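PDB 3WKY: prophenoloxidase b from Marsupenaeus japonicus, which probably oxidises phenols, hydroxylating monophenols and oxidising o-diphenols at a type 3 dicopper centre once its proenzyme form is activated. Local coordinates for residues 214-228 / 618-632. Numbering follows the deposited sequence. Where two conformers were deposited one is given.
Sequences DRDRRGELFYYMHHN and FCGRPDQPIPDPWPM. With CUO (Cu2-o2 cluster), chain J.
The N-terminal turns of the copper-ligand helix 218-239 lie along one side against loop 618-632 of the hemocyanin-like C-terminal domain, through R217, E220, L221 and Y224; H226 on the same helix binds copper. R217, at the N-cap position, reaches into that loop: its NH1 donates to D628 O at 2.8 Å and NH2 to W630 O at 3.0 Å, both acceptors near the guanidinium plane. The bend at chi3 (66°) brings NE back to E220 OE1, a 2.8 Å salt bridge that fixes the group's rotation, while I626 CG2 covers one face. A leucine here would probably leave the D628 and W630 carbonyls without these donors and E220 without its countercharge. E220 OE2 in turn takes the M632 backbone N at 2.8 Å, and D216 OD2 takes I626 N on its anti lone pair. M632 CB makes a CH-pi contact over one face of the Y224 ring, 3.7 Å from its centroid, N228 ND2 lying over the opposite face; M632 SD, in an oblique Met-aromatic contact with that ring, touches L221 CD1 at 3.6 Å. F618 turns its edge to Y224 in an offset edge-to-face pair, planes at 71°. Beyond, helix 193-205 packs W202 on L221 and M225, helix 334-343 covers R217 and E220, and E529 of strand 528-534 bonds Y224 OH.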
loop_
_atom_site.group_PDB
_atom_site.type_symbol
_atom_site.label_atom_id
_atom_site.label_comp_id
_atom_site.label_asym_id
_atom_site.label_seq_id
_atom_site.Cartn_x
_atom_site.Cartn_y
_atom_site.Cartn_z
ATOM N N ASP A 214 -20.076 -36.989 -27.946
ATOM C CA ASP A 214 -20.290 -38.214 -27.182
ATOM C C ASP A 214 -20.951 -37.971 -25.826
ATOM O O ASP A 214 -21.238 -38.914 -25.085
ATOM C CB ASP A 214 -18.982 -38.987 -27.045
ATOM C CG ASP A 214 -18.519 -39.562 -28.369
ATOM O OD1 ASP A 214 -19.188 -39.291 -29.395
ATOM O OD2 ASP A 214 -17.493 -40.273 -28.386
ATOM N N ARG A 215 -21.189 -36.701 -25.508
ATOM C CA ARG A 215 -22.073 -36.342 -24.403
ATOM C C ARG A 215 -23.120 -35.347 -24.909
ATOM O O ARG A 215 -22.915 -34.666 -25.916
ATOM C CB ARG A 215 -21.287 -35.754 -23.223
ATOM C CG ARG A 215 -20.331 -36.733 -22.532
ATOM C CD ARG A 215 -21.060 -37.900 -21.857
ATOM N NE ARG A 215 -20.125 -38.784 -21.164
ATOM C CZ ARG A 215 -19.424 -39.740 -21.765
ATOM N NH1 ARG A 215 -19.562 -39.938 -23.070
ATOM N NH2 ARG A 215 -18.587 -40.499 -21.070
ATOM N N ASP A 216 -24.253 -35.283 -24.225
ATOM C CA ASP A 216 -25.283 -34.320 -24.565
ATOM C C ASP A 216 -25.255 -33.239 -23.488
ATOM O O ASP A 216 -25.373 -33.561 -22.300
ATOM C CB ASP A 216 -26.654 -35.029 -24.583
ATOM C CG ASP A 216 -27.800 -34.112 -24.992
ATOM O OD1 ASP A 216 -27.647 -33.331 -25.953
ATOM O OD2 ASP A 216 -28.882 -34.192 -24.364
ATOM N N ARG A 217 -25.075 -31.979 -23.893
ATOM C CA ARG A 217 -25.181 -30.842 -22.967
ATOM C C ARG A 217 -24.207 -30.957 -21.794
ATOM O O ARG A 217 -24.557 -30.666 -20.641
ATOM C CB ARG A 217 -26.634 -30.682 -22.489
ATOM C CG ARG A 217 -27.572 -30.367 -23.658
ATOM C CD ARG A 217 -29.042 -30.663 -23.351
ATOM N NE ARG A 217 -29.569 -29.790 -22.308
ATOM C CZ ARG A 217 -30.820 -29.828 -21.854
ATOM N NH1 ARG A 217 -31.699 -30.707 -22.349
ATOM N NH2 ARG A 217 -31.193 -28.993 -20.895
ATOM N N ARG A 218 -22.984 -31.389 -22.097
ATOM C CA ARG A 218 -21.986 -31.643 -21.052
ATOM C C ARG A 218 -21.544 -30.345 -20.366
ATOM O O ARG A 218 -21.260 -30.332 -19.166
ATOM C CB ARG A 218 -20.748 -32.340 -21.633
ATOM C CG ARG A 218 -19.879 -33.061 -20.574
ATOM C CD ARG A 218 -18.461 -33.309 -21.089
ATOM N NE ARG A 218 -17.855 -32.018 -21.414
ATOM C CZ ARG A 218 -17.343 -31.191 -20.509
ATOM N NH1 ARG A 218 -17.288 -31.547 -19.231
ATOM N NH2 ARG A 218 -16.866 -30.017 -20.887
ATOM N N GLY A 219 -21.455 -29.273 -21.143
ATOM C CA GLY A 219 -21.113 -27.964 -20.600
ATOM C C GLY A 219 -22.185 -27.465 -19.658
ATOM O O GLY A 219 -21.898 -26.872 -18.614
ATOM N N GLU A 220 -23.445 -27.710 -20.015
ATOM C CA GLU A 220 -24.531 -27.342 -19.137
ATOM C C GLU A 220 -24.527 -28.198 -17.868
ATOM O O GLU A 220 -24.827 -27.708 -16.768
ATOM C CB GLU A 220 -25.878 -27.459 -19.875
ATOM C CG GLU A 220 -27.060 -27.139 -18.996
ATOM C CD GLU A 220 -28.356 -27.222 -19.763
ATOM O OE1 GLU A 220 -28.297 -27.649 -20.943
ATOM O OE2 GLU A 220 -29.415 -26.843 -19.204
ATOM N N LEU A 221 -24.186 -29.477 -18.009
ATOM C CA LEU A 221 -24.124 -30.360 -16.850
ATOM C C LEU A 221 -22.984 -29.950 -15.921
ATOM O O LEU A 221 -23.106 -30.074 -14.703
ATOM C CB LEU A 221 -23.940 -31.817 -17.287
ATOM C CG LEU A 221 -24.249 -32.895 -16.244
ATOM C CD1 LEU A 221 -25.756 -33.003 -15.957
ATOM C CD2 LEU A 221 -23.700 -34.248 -16.702
ATOM N N PHE A 222 -21.874 -29.492 -16.507
ATOM C CA PHE A 222 -20.776 -28.929 -15.709
ATOM C C PHE A 222 -21.316 -27.801 -14.825
ATOM O O PHE A 222 -21.146 -27.821 -13.600
ATOM C CB PHE A 222 -19.657 -28.436 -16.613
ATOM C CG PHE A 222 -18.585 -27.677 -15.880
ATOM C CD1 PHE A 222 -17.708 -28.341 -15.046
ATOM C CD2 PHE A 222 -18.479 -26.298 -16.015
ATOM C CE1 PHE A 222 -16.719 -27.644 -14.350
ATOM C CE2 PHE A 222 -17.477 -25.589 -15.328
ATOM C CZ PHE A 222 -16.610 -26.263 -14.501
ATOM N N TYR A 223 -21.995 -26.838 -15.440
ATOM C CA TYR A 223 -22.679 -25.792 -14.685
ATOM C C TYR A 223 -23.598 -26.364 -13.612
ATOM O O TYR A 223 -23.525 -25.961 -12.452
ATOM C CB TYR A 223 -23.498 -24.897 -15.622
ATOM C CG TYR A 223 -24.725 -24.321 -14.967
ATOM C CD1 TYR A 223 -24.619 -23.344 -13.977
ATOM C CD2 TYR A 223 -26.005 -24.743 -15.342
ATOM C CE1 TYR A 223 -25.762 -22.807 -13.365
ATOM C CE2 TYR A 223 -27.137 -24.213 -14.740
ATOM C CZ TYR A 223 -27.012 -23.245 -13.759
ATOM O OH TYR A 223 -28.141 -22.714 -13.166
ATOM N N TYR A 224 -24.470 -27.294 -14.001
ATOM C CA TYR A 224 -25.563 -27.709 -13.137
ATOM C C TYR A 224 -25.090 -28.479 -11.917
ATOM O O TYR A 224 -25.551 -28.227 -10.810
ATOM C CB TYR A 224 -26.567 -28.554 -13.925
ATOM C CG TYR A 224 -27.848 -28.822 -13.170
ATOM C CD1 TYR A 224 -28.647 -27.770 -12.726
ATOM C CD2 TYR A 224 -28.270 -30.125 -12.918
ATOM C CE1 TYR A 224 -29.854 -28.011 -12.047
ATOM C CE2 TYR A 224 -29.474 -30.375 -12.232
ATOM C CZ TYR A 224 -30.252 -29.317 -11.806
ATOM O OH TYR A 224 -31.437 -29.563 -11.132
ATOM N N MET A 225 -24.172 -29.424 -12.108
ATOM C CA MET A 225 -23.711 -30.192 -10.970
ATOM C C MET A 225 -22.993 -29.253 -10.001
ATOM O O MET A 225 -23.216 -29.307 -8.790
ATOM C CB MET A 225 -22.799 -31.351 -11.401
ATOM C CG MET A 225 -22.289 -32.194 -10.213
ATOM S SD MET A 225 -20.903 -31.425 -9.293
ATOM C CE MET A 225 -19.507 -32.252 -10.032
ATOM N N HIS A 226 -22.113 -28.404 -10.524
ATOM C CA HIS A 226 -21.364 -27.516 -9.641
ATOM C C HIS A 226 -22.220 -26.465 -8.965
ATOM O O HIS A 226 -21.942 -26.071 -7.829
ATOM C CB HIS A 226 -20.152 -26.914 -10.359
ATOM C CG HIS A 226 -19.129 -27.937 -10.697
ATOM N ND1 HIS A 226 -19.173 -28.681 -11.856
ATOM C CD2 HIS A 226 -18.063 -28.386 -9.993
ATOM C CE1 HIS A 226 -18.161 -29.530 -11.867
ATOM N NE2 HIS A 226 -17.485 -29.377 -10.745
ATOM N N HIS A 227 -23.270 -26.025 -9.651
ATOM C CA HIS A 227 -24.226 -25.109 -9.050
ATOM C C HIS A 227 -24.856 -25.756 -7.829
ATOM O O HIS A 227 -24.999 -25.141 -6.779
ATOM C CB HIS A 227 -25.343 -24.739 -10.024
ATOM C CG HIS A 227 -26.478 -24.041 -9.350
ATOM N ND1 HIS A 227 -26.367 -22.751 -8.873
ATOM C CD2 HIS A 227 -27.710 -24.473 -8.994
ATOM C CE1 HIS A 227 -27.499 -22.408 -8.280
ATOM N NE2 HIS A 227 -28.330 -23.432 -8.340
ATOM N N ASN A 228 -25.248 -27.014 -7.979
ATOM C CA ASN A 228 -25.864 -27.745 -6.887
ATOM C C ASN A 228 -24.882 -28.026 -5.757
ATOM O O ASN A 228 -25.236 -27.960 -4.578
ATOM C CB ASN A 228 -26.484 -29.039 -7.431
ATOM C CG ASN A 228 -27.867 -28.814 -7.968
ATOM O OD1 ASN A 228 -28.834 -28.909 -7.221
ATOM N ND2 ASN A 228 -27.974 -28.484 -9.267
ATOM N N PHE A 618 -27.295 -35.499 -11.749
ATOM C CA PHE A 618 -26.117 -34.621 -11.753
ATOM C C PHE A 618 -25.029 -35.159 -12.688
ATOM O O PHE A 618 -24.151 -34.407 -13.132
ATOM C CB PHE A 618 -25.526 -34.493 -10.340
ATOM C CG PHE A 618 -26.394 -33.738 -9.357
ATOM C CD1 PHE A 618 -27.374 -32.862 -9.791
ATOM C CD2 PHE A 618 -26.194 -33.892 -7.990
ATOM C CE1 PHE A 618 -28.163 -32.158 -8.875
ATOM C CE2 PHE A 618 -26.971 -33.190 -7.065
ATOM C CZ PHE A 618 -27.961 -32.316 -7.518
ATOM N N CYS A 619 -25.084 -36.460 -12.978
ATOM C CA CYS A 619 -24.037 -37.143 -13.744
ATOM C C CYS A 619 -24.446 -37.404 -15.189
ATOM O O CYS A 619 -23.605 -37.463 -16.092
ATOM C CB CYS A 619 -23.694 -38.480 -13.083
ATOM S SG CYS A 619 -23.115 -38.350 -11.374
ATOM N N GLY A 620 -25.743 -37.586 -15.408
ATOM C CA GLY A 620 -26.228 -37.925 -16.734
ATOM C C GLY A 620 -25.836 -39.335 -17.149
ATOM O O GLY A 620 -25.250 -40.088 -16.359
ATOM N N ARG A 621 -26.173 -39.693 -18.387
ATOM C CA ARG A 621 -25.825 -40.995 -18.955
ATOM C C ARG A 621 -24.933 -40.783 -20.157
ATOM O O ARG A 621 -25.289 -40.033 -21.065
ATOM C CB ARG A 621 -27.074 -41.758 -19.407
ATOM C CG ARG A 621 -28.040 -42.138 -18.307
ATOM C CD ARG A 621 -29.118 -43.094 -18.816
ATOM N NE ARG A 621 -28.850 -44.489 -18.461
ATOM C CZ ARG A 621 -28.101 -45.322 -19.179
ATOM N NH1 ARG A 621 -27.529 -44.908 -20.302
ATOM N NH2 ARG A 621 -27.917 -46.572 -18.773
ATOM N N PRO A 622 -23.772 -41.450 -20.175
ATOM C CA PRO A 622 -22.786 -41.248 -21.240
ATOM C C PRO A 622 -23.354 -41.508 -22.632
ATOM O O PRO A 622 -22.992 -40.814 -23.585
ATOM C CB PRO A 622 -21.707 -42.291 -20.916
ATOM C CG PRO A 622 -21.832 -42.512 -19.438
ATOM C CD PRO A 622 -23.299 -42.393 -19.145
ATOM N N ASP A 623 -24.251 -42.482 -22.742
ATOM C CA ASP A 623 -24.698 -42.938 -24.052
ATOM C C ASP A 623 -26.100 -42.461 -24.432
ATOM O O ASP A 623 -26.626 -42.869 -25.462
ATOM C CB ASP A 623 -24.652 -44.465 -24.103
ATOM C CG ASP A 623 -25.597 -45.110 -23.098
ATOM O OD1 ASP A 623 -25.790 -44.547 -21.993
ATOM O OD2 ASP A 623 -26.151 -46.182 -23.414
ATOM N N GLN A 624 -26.707 -41.613 -23.608
ATOM C CA GLN A 624 -28.080 -41.159 -23.863
ATOM C C GLN A 624 -28.186 -39.643 -23.775
ATOM O O GLN A 624 -27.532 -39.027 -22.939
ATOM C CB GLN A 624 -29.049 -41.771 -22.847
ATOM C CG GLN A 624 -29.314 -43.260 -23.004
ATOM C CD GLN A 624 -30.272 -43.786 -21.944
ATOM O OE1 GLN A 624 -31.067 -43.032 -21.375
ATOM N NE2 GLN A 624 -30.193 -45.084 -21.663
ATOM N N PRO A 625 -29.023 -39.034 -24.629
ATOM C CA PRO A 625 -29.271 -37.594 -24.496
ATOM C C PRO A 625 -30.035 -37.268 -23.213
ATOM O O PRO A 625 -30.687 -38.146 -22.642
ATOM C CB PRO A 625 -30.139 -37.275 -25.715
ATOM C CG PRO A 625 -30.784 -38.575 -26.075
ATOM C CD PRO A 625 -29.752 -39.620 -25.768
ATOM N N ILE A 626 -29.925 -36.026 -22.746
ATOM C CA ILE A 626 -30.793 -35.527 -21.686
ATOM C C ILE A 626 -32.230 -35.587 -22.231
ATOM O O ILE A 626 -32.533 -34.985 -23.262
ATOM C CB ILE A 626 -30.431 -34.068 -21.307
ATOM C CG1 ILE A 626 -28.914 -33.906 -21.116
ATOM C CG2 ILE A 626 -31.201 -33.613 -20.061
ATOM C CD1 ILE A 626 -28.421 -34.264 -19.742
ATOM N N PRO A 627 -33.117 -36.331 -21.557
ATOM C CA PRO A 627 -34.441 -36.589 -22.146
ATOM C C PRO A 627 -35.271 -35.305 -22.261
ATOM O O PRO A 627 -35.930 -35.028 -23.268
ATOM C CB PRO A 627 -35.103 -37.532 -21.128
ATOM C CG PRO A 627 -34.022 -37.924 -20.147
ATOM C CD PRO A 627 -33.016 -36.817 -20.172
ATOM N N ASP A 628 -35.195 -34.526 -21.195
ATOM C CA ASP A 628 -35.964 -33.313 -20.967
ATOM C C ASP A 628 -35.399 -32.147 -21.787
ATOM O O ASP A 628 -34.212 -31.836 -21.687
ATOM C CB ASP A 628 -35.848 -33.037 -19.466
ATOM C CG ASP A 628 -36.622 -31.836 -19.012
ATOM O OD1 ASP A 628 -37.431 -31.308 -19.798
ATOM O OD2 ASP A 628 -36.413 -31.433 -17.843
ATOM N N PRO A 629 -36.237 -31.492 -22.610
ATOM C CA PRO A 629 -35.704 -30.365 -23.385
ATOM C C PRO A 629 -35.520 -29.082 -22.556
ATOM O O PRO A 629 -34.799 -28.191 -23.013
ATOM C CB PRO A 629 -36.771 -30.144 -24.457
ATOM C CG PRO A 629 -38.040 -30.598 -23.804
ATOM C CD PRO A 629 -37.657 -31.757 -22.923
ATOM N N TRP A 630 -36.134 -28.992 -21.378
ATOM C CA TRP A 630 -36.039 -27.776 -20.563
ATOM C C TRP A 630 -34.625 -27.625 -20.006
ATOM O O TRP A 630 -33.924 -28.621 -19.809
ATOM C CB TRP A 630 -37.074 -27.796 -19.435
ATOM C CG TRP A 630 -38.487 -27.709 -19.974
ATOM C CD1 TRP A 630 -39.395 -28.723 -20.047
ATOM C CD2 TRP A 630 -39.128 -26.547 -20.531
ATOM N NE1 TRP A 630 -40.571 -28.266 -20.612
ATOM C CE2 TRP A 630 -40.434 -26.936 -20.919
ATOM C CE3 TRP A 630 -38.730 -25.220 -20.735
ATOM C CZ2 TRP A 630 -41.338 -26.044 -21.510
ATOM C CZ3 TRP A 630 -39.629 -24.330 -21.314
ATOM C CH2 TRP A 630 -40.926 -24.750 -21.695
ATOM N N PRO A 631 -34.185 -26.378 -19.767
ATOM C CA PRO A 631 -32.830 -26.237 -19.210
ATOM C C PRO A 631 -32.726 -26.934 -17.852
ATOM O O PRO A 631 -33.729 -27.021 -17.134
ATOM C CB PRO A 631 -32.691 -24.721 -19.027
ATOM C CG PRO A 631 -33.557 -24.135 -20.102
ATOM C CD PRO A 631 -34.779 -25.076 -20.130
ATOM N N MET A 632 -31.551 -27.451 -17.505
ATOM C CA MET A 632 -31.388 -28.093 -16.200
ATOM C C MET A 632 -31.652 -27.088 -15.078
ATOM O O MET A 632 -31.100 -25.973 -15.084
ATOM C CB MET A 632 -29.980 -28.671 -16.068
ATOM C CG MET A 632 -29.684 -29.743 -17.127
ATOM S SD MET A 632 -27.996 -30.349 -16.986
ATOM C CE MET A 632 -27.698 -30.841 -18.680
HETATM CU CU1 CUO J . -15.477 -30.184 -10.467
HETATM CU CU2 CUO J . -13.492 -27.181 -10.586
HETATM O O1 CUO J . -14.227 -28.874 -11.312
HETATM O O2 CUO J . -13.531 -29.233 -9.849
HETATM O O HOH W 1 -31.424 -32.988 -24.215
HETATM O O HOH W 2 -24.689 -38.139 -23.278
HETATM O O HOH W 3 -29.419 -24.989 -17.181
HETATM O O HOH W 4 -29.963 -24.580 -12.708
#